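PDB 6TGF: exopolysaccharide biosynthesis protein from Pantoea stewartii subsp. stewartii DC283, which probably modifies the bacterium's own exopolysaccharide biofilm glycan, as a hydrolase with a trimeric, tailspike-like parallel beta-helix fold. Local coordinates for residues Trp502-Ala505 with Trp506-Gly509; Leu578-Leu581 with Ile582-Arg585; Gln596-Asp600 with His601-Ser605; Ile631-Ala634 with Gly635-Ser639. All blocks are in the same frame, centred on the assembly; numbering follows the deposited sequence.

Interaction 1 of 4, residues Trp502-Ala505 with Trp506-Gly509; sequences WLSA and WEMG
Ser-504 and Glu-507 close the first of two consecutive 3-10 turns, which lie in a loop of the parallel beta-helix between strands 493-494 and 511-514. Glu-507 N donates to Ser-504 O at 3.1 Å, and Met-508 N follows with a bond to Ala-505 O at 3.3 Å; in both, the donor stands above the carbonyl plane.

The side chain of Ser-504 reaches forward to the start of this coil. With chi1 at 80°, OG lies between its own backbone N and carbonyl carbon, where Trp-506 N reaches it in a weak bond of 3.4 Å with the connectivity of an ST turn. Two carbons flank the same oxygen. Trp-506 CE3, 3.6 Å from Ser-504 OG, presents the ring edge near its plane, while Glu-507 CG lies 3.5 Å from OG. Beyond CG the Glu-507 chain bends (chi2 -61°) and its carboxylate leaves the turn, OE2 forming a salt bridge with Arg-651 of the second subunit. The indole of Trp-506 also meets that subunit, in a cation-pi contact with its Arg-659 and an edge-to-face contact with its Tyr-551.

Met-508 is bent at both chi2 and chi3, which brings its methyl group back toward Leu-503 and Ser-504. Met-508 CE thereby comes to 3.7 Å from Ser-504 O and 4.2 Å from Leu-503 CB. Leu-503 CB touches Glu-507 CB as well, and at its far end Leu-503 CD2 sits over one face of the Trp-502 ring, offset toward the rim.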
loop_
_atom_site.group_PDB
_atom_site.type_symbol
_atom_site.label_atom_id
_atom_site.label_comp_id
_atom_site.label_asym_id
_atom_site.label_seq_id
_atom_site.Cartn_x
_atom_site.Cartn_y
_atom_site.Cartn_z
ATOM N N TRP B 502 -2.893 -30.221 1.712
ATOM C CA TRP B 502 -1.720 -30.039 2.607
ATOM C C TRP B 502 -2.182 -30.006 4.069
ATOM O O TRP B 502 -1.668 -30.817 4.864
ATOM C CB TRP B 502 -0.933 -28.778 2.231
ATOM C CG TRP B 502 0.175 -28.470 3.190
ATOM C CD1 TRP B 502 1.119 -29.339 3.652
ATOM C CD2 TRP B 502 0.454 -27.206 3.816
ATOM N NE1 TRP B 502 1.964 -28.706 4.521
ATOM C CE2 TRP B 502 1.583 -27.397 4.640
ATOM C CE3 TRP B 502 -0.133 -25.936 3.759
ATOM C CZ2 TRP B 502 2.131 -26.364 5.401
ATOM C CZ3 TRP B 502 0.410 -24.916 4.509
ATOM C CH2 TRP B 502 1.525 -25.131 5.321
ATOM N N LEU B 503 -3.112 -29.103 4.399
ATOM C CA LEU B 503 -3.649 -28.898 5.773
ATOM C C LEU B 503 -4.874 -29.795 5.991
ATOM O O LEU B 503 -5.277 -30.492 5.038
ATOM C CB LEU B 503 -4.004 -27.419 5.956
ATOM C CG LEU B 503 -2.854 -26.433 5.751
ATOM C CD1 LEU B 503 -3.336 -25.000 5.905
ATOM C CD2 LEU B 503 -1.707 -26.713 6.713
ATOM N N SER B 504 -5.434 -29.778 7.206
ATOM C CA SER B 504 -6.599 -30.605 7.621
ATOM C C SER B 504 -7.869 -30.102 6.925
ATOM O O SER B 504 -7.891 -28.928 6.501
ATOM C CB SER B 504 -6.766 -30.616 9.120
ATOM O OG SER B 504 -7.403 -29.430 9.574
ATOM N N ALA B 505 -8.883 -30.966 6.827
ATOM C CA ALA B 505 -10.210 -30.670 6.236
ATOM C C ALA B 505 -10.853 -29.476 6.954
ATOM O O ALA B 505 -11.602 -28.726 6.299
ATOM C CB ALA B 505 -11.088 -31.896 6.317
ATOM N N TRP B 506 -10.564 -29.309 8.249
ATOM C CA TRP B 506 -11.161 -28.271 9.132
ATOM C C TRP B 506 -10.668 -26.871 8.747
ATOM O O TRP B 506 -11.389 -25.900 9.046
ATOM C CB TRP B 506 -10.860 -28.583 10.603
ATOM C CG TRP B 506 -11.531 -29.830 11.091
ATOM C CD1 TRP B 506 -12.871 -30.021 11.263
ATOM C CD2 TRP B 506 -10.897 -31.068 11.457
ATOM N NE1 TRP B 506 -13.115 -31.289 11.717
ATOM C CE2 TRP B 506 -11.925 -31.955 11.845
ATOM C CE3 TRP B 506 -9.570 -31.512 11.500
ATOM C CZ2 TRP B 506 -11.661 -33.259 12.265
ATOM C CZ3 TRP B 506 -9.311 -32.800 11.917
ATOM C CH2 TRP B 506 -10.344 -33.660 12.295
ATOM N N GLU B 507 -9.493 -26.768 8.117
ATOM C CA GLU B 507 -8.879 -25.474 7.719
ATOM C C GLU B 507 -9.444 -25.002 6.373
ATOM O O GLU B 507 -9.210 -23.830 6.025
ATOM C CB GLU B 507 -7.356 -25.602 7.640
ATOM C CG GLU B 507 -6.706 -26.051 8.938
ATOM C CD GLU B 507 -6.901 -25.128 10.130
ATOM O OE1 GLU B 507 -6.417 -25.477 11.225
ATOM O OE2 GLU B 507 -7.532 -24.065 9.969
ATOM N N MET B 508 -10.166 -25.865 5.653
ATOM C CA MET B 508 -10.593 -25.623 4.248
ATOM C C MET B 508 -11.735 -24.603 4.198
ATOM O O MET B 508 -12.427 -24.428 5.219
ATOM C CB MET B 508 -11.044 -26.925 3.578
ATOM C CG MET B 508 -9.920 -27.925 3.397
ATOM S SD MET B 508 -8.586 -27.289 2.349
ATOM C CE MET B 508 -7.422 -26.702 3.580
ATOM N N GLY B 509 -11.900 -23.964 3.035
ATOM C CA GLY B 509 -12.956 -22.977 2.745
ATOM C C GLY B 509 -12.383 -21.710 2.132
ATOM O O GLY B 509 -11.229 -21.369 2.449
#

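Interaction 2 of 4, residues Leu578-Leu581 with Ile582-Arg585; sequences LMNL and IDGR
Asn-580 and Gly-584 bring the backbone round in a five-residue alpha-turn. Its polar closure is modest: Gly-584 N gives a weak hydrogen bond to Asn-580 O at 2.9 Å, bent to 124° at the hydrogen. The same oxygen takes a CA-H...O contact from Gly-584 CA at 3.1 Å, so two neighbouring atoms of one glycine share a single acceptor.

The polar side chains meet without bonding. The side chains of Asn-580 and Asp-583 run alongside each other in the same direction, with amide and carboxylate planes 86° apart. Asn-580 ND2 rests against the methylene of Asp-583, 3.4 Å from CB.

Apolar contacts occupy two other parts of the turn. Leu-578, with CG opposite the backbone N (chi1 -176°), brings CD1 across to within 3.9 Å of Gly-584 CA and equally close to Arg-585 O. Leu-581 and Ile-582 cross obliquely, Leu-581 CD1 lying 3.5 Å from Ile-582 CG1. Both side chains pack on the third subunit, Leu-581 on its His-683 and Ile-582 on its Lys-686, while Leu-581 O bonds Ser-681 OG there. Arg-585 runs away from the turn, its NE in a salt bridge with Glu-576.

The whole turn belongs to the long loop between strands 558-564 and 589-597, antiparallel neighbours in one sheet, and carries that loop out to an adjoining chain.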
loop_
_atom_site.group_PDB
_atom_site.type_symbol
_atom_site.label_atom_id
_atom_site.label_comp_id
_atom_site.label_asym_id
_atom_site.label_seq_id
_atom_site.Cartn_x
_atom_site.Cartn_y
_atom_site.Cartn_z
ATOM N N LEU B 578 -55.869 -16.482 23.168
ATOM C CA LEU B 578 -56.113 -16.504 21.700
ATOM C C LEU B 578 -57.184 -17.557 21.400
ATOM O O LEU B 578 -56.989 -18.723 21.792
ATOM C CB LEU B 578 -54.811 -16.812 20.953
ATOM C CG LEU B 578 -54.911 -16.779 19.428
ATOM C CD1 LEU B 578 -54.986 -15.349 18.918
ATOM C CD2 LEU B 578 -53.743 -17.513 18.787
ATOM N N MET B 579 -58.277 -17.145 20.748
ATOM C CA MET B 579 -59.412 -18.023 20.354
ATOM C C MET B 579 -59.526 -18.040 18.825
ATOM O O MET B 579 -59.618 -19.146 18.252
ATOM C CB MET B 579 -60.728 -17.529 20.966
ATOM C CG MET B 579 -60.656 -17.281 22.465
ATOM S SD MET B 579 -60.233 -18.758 23.426
ATOM C CE MET B 579 -61.787 -19.648 23.366
ATOM N N ASN B 580 -59.527 -16.856 18.200
ATOM C CA ASN B 580 -59.499 -16.669 16.725
ATOM C C ASN B 580 -58.033 -16.612 16.274
ATOM O O ASN B 580 -57.385 -15.574 16.506
ATOM C CB ASN B 580 -60.284 -15.419 16.313
ATOM C CG ASN B 580 -60.617 -15.369 14.836
ATOM O OD1 ASN B 580 -60.306 -16.291 14.084
ATOM N ND2 ASN B 580 -61.261 -14.295 14.410
ATOM N N LEU B 581 -57.528 -17.690 15.661
ATOM C CA LEU B 581 -56.090 -17.852 15.306
ATOM C C LEU B 581 -55.689 -16.848 14.215
ATOM O O LEU B 581 -54.499 -16.476 14.178
ATOM C CB LEU B 581 -55.823 -19.302 14.879
ATOM C CG LEU B 581 -56.459 -19.759 13.564
ATOM C CD1 LEU B 581 -55.489 -19.608 12.401
ATOM C CD2 LEU B 581 -56.924 -21.204 13.663
ATOM N N ILE B 582 -56.634 -16.415 13.372
ATOM C CA ILE B 582 -56.380 -15.490 12.226
ATOM C C ILE B 582 -56.450 -14.036 12.715
ATOM O O ILE B 582 -55.415 -13.344 12.640
ATOM C CB ILE B 582 -57.357 -15.770 11.062
ATOM C CG1 ILE B 582 -57.110 -17.155 10.458
ATOM C CG2 ILE B 582 -57.278 -14.673 10.007
ATOM C CD1 ILE B 582 -58.086 -17.559 9.377
ATOM N N ASP B 583 -57.619 -13.597 13.195
ATOM C CA ASP B 583 -57.940 -12.165 13.459
ATOM C C ASP B 583 -57.764 -11.815 14.944
ATOM O O ASP B 583 -57.982 -10.636 15.289
ATOM C CB ASP B 583 -59.367 -11.833 13.013
ATOM C CG ASP B 583 -59.631 -12.090 11.540
ATOM O OD1 ASP B 583 -58.813 -11.644 10.712
ATOM O OD2 ASP B 583 -60.656 -12.732 11.231
ATOM N N GLY B 584 -57.382 -12.780 15.789
ATOM C CA GLY B 584 -57.249 -12.592 17.248
ATOM C C GLY B 584 -56.082 -11.690 17.611
ATOM O O GLY B 584 -55.204 -11.477 16.749
ATOM N N ARG B 585 -56.070 -11.179 18.846
ATOM C CA ARG B 585 -54.970 -10.346 19.404
ATOM C C ARG B 585 -53.735 -11.231 19.596
ATOM O O ARG B 585 -53.732 -12.041 20.543
ATOM C CB ARG B 585 -55.381 -9.711 20.736
ATOM C CG ARG B 585 -56.566 -8.762 20.647
ATOM C CD ARG B 585 -56.699 -7.945 21.917
ATOM N NE ARG B 585 -58.017 -7.339 22.062
ATOM C CZ ARG B 585 -58.316 -6.058 21.844
ATOM N NH1 ARG B 585 -57.391 -5.194 21.460
ATOM N NH2 ARG B 585 -59.559 -5.642 22.019
#

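Interaction 3 of 4, residues Gln596-Asp600 with His601-Ser605; sequences QRKKD and HAEAS
Lys-598 NZ, at the end of a side chain that crosses Glu-603 at about a right angle, is held by two oxygens at the tip of a beta hairpin. Gln-596 OE1, two residues earlier, receives its hydrogen bond at 2.7 Å in the carbonyl plane, and Thr-587 OG1 of the second subunit is the other partner. A bend at chi2 (-57°) folds the lysine chain back along the hairpin; beyond it the chain runs straight, and Lys-598 CE passes 3.7 Å from Glu-603 OE1. The charges themselves stay 4.6 Å apart, NZ to OE1, beyond a salt bridge, though the attraction may still favour this placement. Glu-603 spends its carboxylate on the second subunit, OE1 bonding Thr-573 OG1 and OE2 bonding Gly-572 N.

Strands 589-597 and 602-610 make the hairpin. Gln-596 and Glu-603 are its last antiparallel hydrogen-bonded pair before the turn: Gln-596 N reaches Glu-603 O at 3.2 Å, and Glu-603 N returns the bond to Gln-596 O. Nearer the tip, Lys-598 N donates to His-601 O at 2.8 Å.

Arg-597 and Ala-602 form the non-hydrogen-bonded pair between these links, on the sheet face opposite Gln-596 and Glu-603. Ala-602 CB rests 3.8 Å from Arg-597 CA, and the extended arginine chain carries NH1 to a hydrogen bond with Ser-552 O. At the tip itself, Asp-600 CB lies 3.9 Å from His-601 CD2.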
loop_
_atom_site.group_PDB
_atom_site.type_symbol
_atom_site.label_atom_id
_atom_site.label_comp_id
_atom_site.label_asym_id
_atom_site.label_seq_id
_atom_site.Cartn_x
_atom_site.Cartn_y
_atom_site.Cartn_z
ATOM N N GLN B 596 -42.978 -19.345 -8.738
ATOM C CA GLN B 596 -42.153 -20.239 -9.593
ATOM C C GLN B 596 -42.405 -19.892 -11.063
ATOM O O GLN B 596 -43.585 -19.783 -11.446
ATOM C CB GLN B 596 -42.477 -21.713 -9.338
ATOM C CG GLN B 596 -41.474 -22.667 -9.976
ATOM C CD GLN B 596 -41.953 -24.097 -10.026
ATOM O OE1 GLN B 596 -43.139 -24.374 -10.186
ATOM N NE2 GLN B 596 -41.020 -25.028 -9.906
ATOM N N ARG B 597 -41.337 -19.727 -11.847
ATOM C CA ARG B 597 -41.417 -19.637 -13.328
ATOM C C ARG B 597 -41.842 -21.011 -13.857
ATOM O O ARG B 597 -41.113 -21.989 -13.603
ATOM C CB ARG B 597 -40.084 -19.200 -13.943
ATOM C CG ARG B 597 -40.133 -19.073 -15.460
ATOM C CD ARG B 597 -38.811 -18.703 -16.103
ATOM N NE ARG B 597 -38.785 -19.084 -17.512
ATOM C CZ ARG B 597 -37.773 -18.863 -18.348
ATOM N NH1 ARG B 597 -36.677 -18.249 -17.933
ATOM N NH2 ARG B 597 -37.864 -19.258 -19.607
ATOM N N LYS B 598 -42.983 -21.073 -14.550
ATOM C CA LYS B 598 -43.542 -22.316 -15.143
ATOM C C LYS B 598 -42.975 -22.483 -16.558
ATOM O O LYS B 598 -42.079 -21.698 -16.927
ATOM C CB LYS B 598 -45.073 -22.254 -15.141
ATOM C CG LYS B 598 -45.707 -21.942 -13.791
ATOM C CD LYS B 598 -45.321 -22.916 -12.696
ATOM C CE LYS B 598 -46.073 -22.680 -11.404
ATOM N NZ LYS B 598 -45.752 -23.709 -10.388
ATOM N N LYS B 599 -43.470 -23.470 -17.313
ATOM C CA LYS B 599 -43.097 -23.703 -18.736
ATOM C C LYS B 599 -43.353 -22.412 -19.523
ATOM O O LYS B 599 -42.495 -22.043 -20.348
ATOM C CB LYS B 599 -43.880 -24.883 -19.321
ATOM C CG LYS B 599 -43.701 -26.206 -18.585
ATOM C CD LYS B 599 -44.030 -27.434 -19.416
ATOM C CE LYS B 599 -45.455 -27.477 -19.929
ATOM N NZ LYS B 599 -46.447 -27.558 -18.832
ATOM N N ASP B 600 -44.489 -21.757 -19.255
ATOM C CA ASP B 600 -44.862 -20.418 -19.784
ATOM C C ASP B 600 -45.206 -19.505 -18.603
ATOM O O ASP B 600 -46.032 -19.919 -17.769
ATOM C CB ASP B 600 -46.051 -20.509 -20.742
ATOM C CG ASP B 600 -45.940 -21.646 -21.742
ATOM O OD1 ASP B 600 -45.108 -21.536 -22.666
ATOM O OD2 ASP B 600 -46.676 -22.640 -21.576
ATOM N N HIS B 601 -44.597 -18.318 -18.537
ATOM C CA HIS B 601 -44.832 -17.300 -17.477
ATOM C C HIS B 601 -44.492 -17.900 -16.106
ATOM O O HIS B 601 -43.779 -18.921 -16.066
ATOM C CB HIS B 601 -46.282 -16.795 -17.540
ATOM C CG HIS B 601 -46.700 -16.321 -18.890
ATOM N ND1 HIS B 601 -46.476 -15.027 -19.321
ATOM C CD2 HIS B 601 -47.323 -16.956 -19.905
ATOM C CE1 HIS B 601 -46.944 -14.887 -20.544
ATOM N NE2 HIS B 601 -47.468 -16.056 -20.926
ATOM N N ALA B 602 -44.978 -17.273 -15.031
ATOM C CA ALA B 602 -44.885 -17.750 -13.632
ATOM C C ALA B 602 -46.282 -17.729 -13.005
ATOM O O ALA B 602 -47.148 -16.990 -13.512
ATOM C CB ALA B 602 -43.922 -16.883 -12.856
ATOM N N GLU B 603 -46.484 -18.529 -11.955
ATOM C CA GLU B 603 -47.704 -18.519 -11.103
ATOM C C GLU B 603 -47.263 -18.361 -9.646
ATOM O O GLU B 603 -46.083 -18.634 -9.360
ATOM C CB GLU B 603 -48.526 -19.788 -11.336
ATOM C CG GLU B 603 -49.252 -19.785 -12.670
ATOM C CD GLU B 603 -49.744 -21.134 -13.164
ATOM O OE1 GLU B 603 -49.545 -22.139 -12.454
ATOM O OE2 GLU B 603 -50.325 -21.177 -14.267
ATOM N N ALA B 604 -48.171 -17.916 -8.773
ATOM C CA ALA B 604 -47.885 -17.590 -7.357
ATOM C C ALA B 604 -48.892 -18.282 -6.433
ATOM O O ALA B 604 -49.859 -18.881 -6.937
ATOM C CB ALA B 604 -47.894 -16.094 -7.164
ATOM N N SER B 605 -48.641 -18.197 -5.124
ATOM C CA SER B 605 -49.464 -18.751 -4.018
ATOM C C SER B 605 -48.830 -18.314 -2.694
ATOM O O SER B 605 -47.585 -18.345 -2.614
ATOM C CB SER B 605 -49.573 -20.253 -4.115
ATOM O OG SER B 605 -50.121 -20.805 -2.928
#

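Interaction 4 of 4, residues Ile631-Ala634 with Gly635-Ser639; sequences IRLA and GWTPS
Leu-633 and Thr-637 meet across a beta-arch-like corner, where the chain leaves strand 626-633 of one antiparallel sheet and enters strand 637-646 of another.

The apolar contact is a single methyl against a branched end. Thr-637 CG2 lies 3.4 Å from Leu-633 CG, with CD1 at 3.8 Å and CD2 at 4.0 Å from that same methyl, the two side chains crossing at about a right angle. Leu-633 also packs on Leu-535 and Asn-537 of strand 534-537, within the sheet that the chain is about to join.

The chain turns over Ala-634 to Trp-636, most sharply at Trp-636, whose backbone takes left-handed helical angles (59°/42°) and whose side chain leaves the backbone away from the preceding segment.

No hydrogen bond spans the corner, and its polar groups are met from elsewhere in the same chain. Asn-537 ND2 bonds Ala-634 O, and Ser-567 OG bonds Gly-635 O. Thr-637 splits its branches: a chi1 of 179° directs CG2 toward the preceding strand and sets OG1 opposite the backbone N, where it bonds Gln-566 O.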
loop_
_atom_site.group_PDB
_atom_site.type_symbol
_atom_site.label_atom_id
_atom_site.label_comp_id
_atom_site.label_asym_id
_atom_site.label_seq_id
_atom_site.Cartn_x
_atom_site.Cartn_y
_atom_site.Cartn_z
ATOM N N ILE B 631 -48.503 -6.647 -3.218
ATOM C CA ILE B 631 -49.103 -7.077 -1.919
ATOM C C ILE B 631 -50.016 -5.958 -1.403
ATOM O O ILE B 631 -49.615 -4.780 -1.472
ATOM C CB ILE B 631 -48.020 -7.471 -0.891
ATOM C CG1 ILE B 631 -47.080 -6.315 -0.534
ATOM C CG2 ILE B 631 -47.242 -8.685 -1.375
ATOM C CD1 ILE B 631 -46.417 -6.466 0.817
ATOM N N ARG B 632 -51.212 -6.326 -0.934
ATOM C CA ARG B 632 -52.149 -5.414 -0.229
ATOM C C ARG B 632 -51.744 -5.386 1.247
ATOM O O ARG B 632 -52.215 -6.250 2.014
ATOM C CB ARG B 632 -53.601 -5.861 -0.425
ATOM C CG ARG B 632 -54.629 -4.845 0.052
ATOM C CD ARG B 632 -55.997 -5.049 -0.573
ATOM N NE ARG B 632 -56.722 -3.788 -0.670
ATOM C CZ ARG B 632 -57.732 -3.408 0.112
ATOM N NH1 ARG B 632 -58.181 -4.196 1.075
ATOM N NH2 ARG B 632 -58.299 -2.229 -0.079
ATOM N N LEU B 633 -50.868 -4.445 1.608
ATOM C CA LEU B 633 -50.311 -4.299 2.977
ATOM C C LEU B 633 -51.456 -3.942 3.934
ATOM O O LEU B 633 -52.190 -2.979 3.637
ATOM C CB LEU B 633 -49.216 -3.225 2.955
ATOM C CG LEU B 633 -48.227 -3.250 4.118
ATOM C CD1 LEU B 633 -47.500 -4.586 4.210
ATOM C CD2 LEU B 633 -47.222 -2.116 3.998
ATOM N N ALA B 634 -51.608 -4.712 5.017
ATOM C CA ALA B 634 -52.724 -4.632 5.991
ATOM C C ALA B 634 -52.782 -3.240 6.627
ATOM O O ALA B 634 -51.791 -2.494 6.529
ATOM C CB ALA B 634 -52.560 -5.697 7.047
ATOM N N GLY B 635 -53.913 -2.909 7.254
ATOM C CA GLY B 635 -54.071 -1.691 8.071
ATOM C C GLY B 635 -53.286 -1.804 9.365
ATOM O O GLY B 635 -53.314 -2.893 9.974
ATOM N N TRP B 636 -52.594 -0.730 9.758
ATOM C CA TRP B 636 -51.805 -0.623 11.016
ATOM C C TRP B 636 -50.714 -1.699 11.068
ATOM O O TRP B 636 -50.527 -2.288 12.152
ATOM C CB TRP B 636 -52.721 -0.708 12.245
ATOM C CG TRP B 636 -53.731 0.394 12.343
ATOM C CD1 TRP B 636 -55.087 0.261 12.407
ATOM C CD2 TRP B 636 -53.463 1.807 12.396
ATOM N NE1 TRP B 636 -55.682 1.490 12.497
ATOM C CE2 TRP B 636 -54.711 2.458 12.491
ATOM C CE3 TRP B 636 -52.297 2.583 12.371
ATOM C CZ2 TRP B 636 -54.822 3.847 12.560
ATOM C CZ3 TRP B 636 -52.408 3.955 12.440
ATOM C CH2 TRP B 636 -53.654 4.576 12.534
ATOM N N THR B 637 -50.024 -1.950 9.951
ATOM C CA THR B 637 -48.759 -2.734 9.917
ATOM C C THR B 637 -47.609 -1.730 9.906
ATOM O O THR B 637 -47.320 -1.109 8.884
ATOM C CB THR B 637 -48.739 -3.771 8.785
ATOM O OG1 THR B 637 -47.485 -4.450 8.833
ATOM C CG2 THR B 637 -48.927 -3.189 7.405
ATOM N N PRO B 638 -46.938 -1.526 11.062
ATOM C CA PRO B 638 -46.023 -0.397 11.245
ATOM C C PRO B 638 -44.652 -0.565 10.573
ATOM O O PRO B 638 -44.034 0.437 10.265
ATOM C CB PRO B 638 -45.873 -0.341 12.774
ATOM C CG PRO B 638 -46.014 -1.785 13.211
ATOM C CD PRO B 638 -47.019 -2.387 12.253
ATOM N N SER B 639 -44.207 -1.810 10.376
ATOM C CA SER B 639 -42.887 -2.155 9.785
ATOM C C SER B 639 -42.885 -3.619 9.333
ATOM O O SER B 639 -42.994 -4.505 10.204
ATOM C CB SER B 639 -41.772 -1.882 10.761
ATOM O OG SER B 639 -41.995 -2.555 11.992
#

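How the interactions relate
The four contacts follow one another along the chain without overlap. Interaction 1 sits on a loop of the beta-helix, with its centre about 42 to 52 Å from the centres of the others; those three lie in the C-terminal region built of antiparallel sheets. There, interactions 2 and 4 are closest, with centres about 18 Å apart, and the centres of interactions 3 and 4 are about 26 Å apart. The hairpin of interaction 3 and the strand entered in interaction 4 belong to one five-stranded sheet, whose strands 558-564 and 589-597 also flank the loop of interaction 2. Interactions 1 and 3 face the second subunit, while 2 and 4 touch the third, so these turns and loops contribute to trimer contacts on both subunit borders.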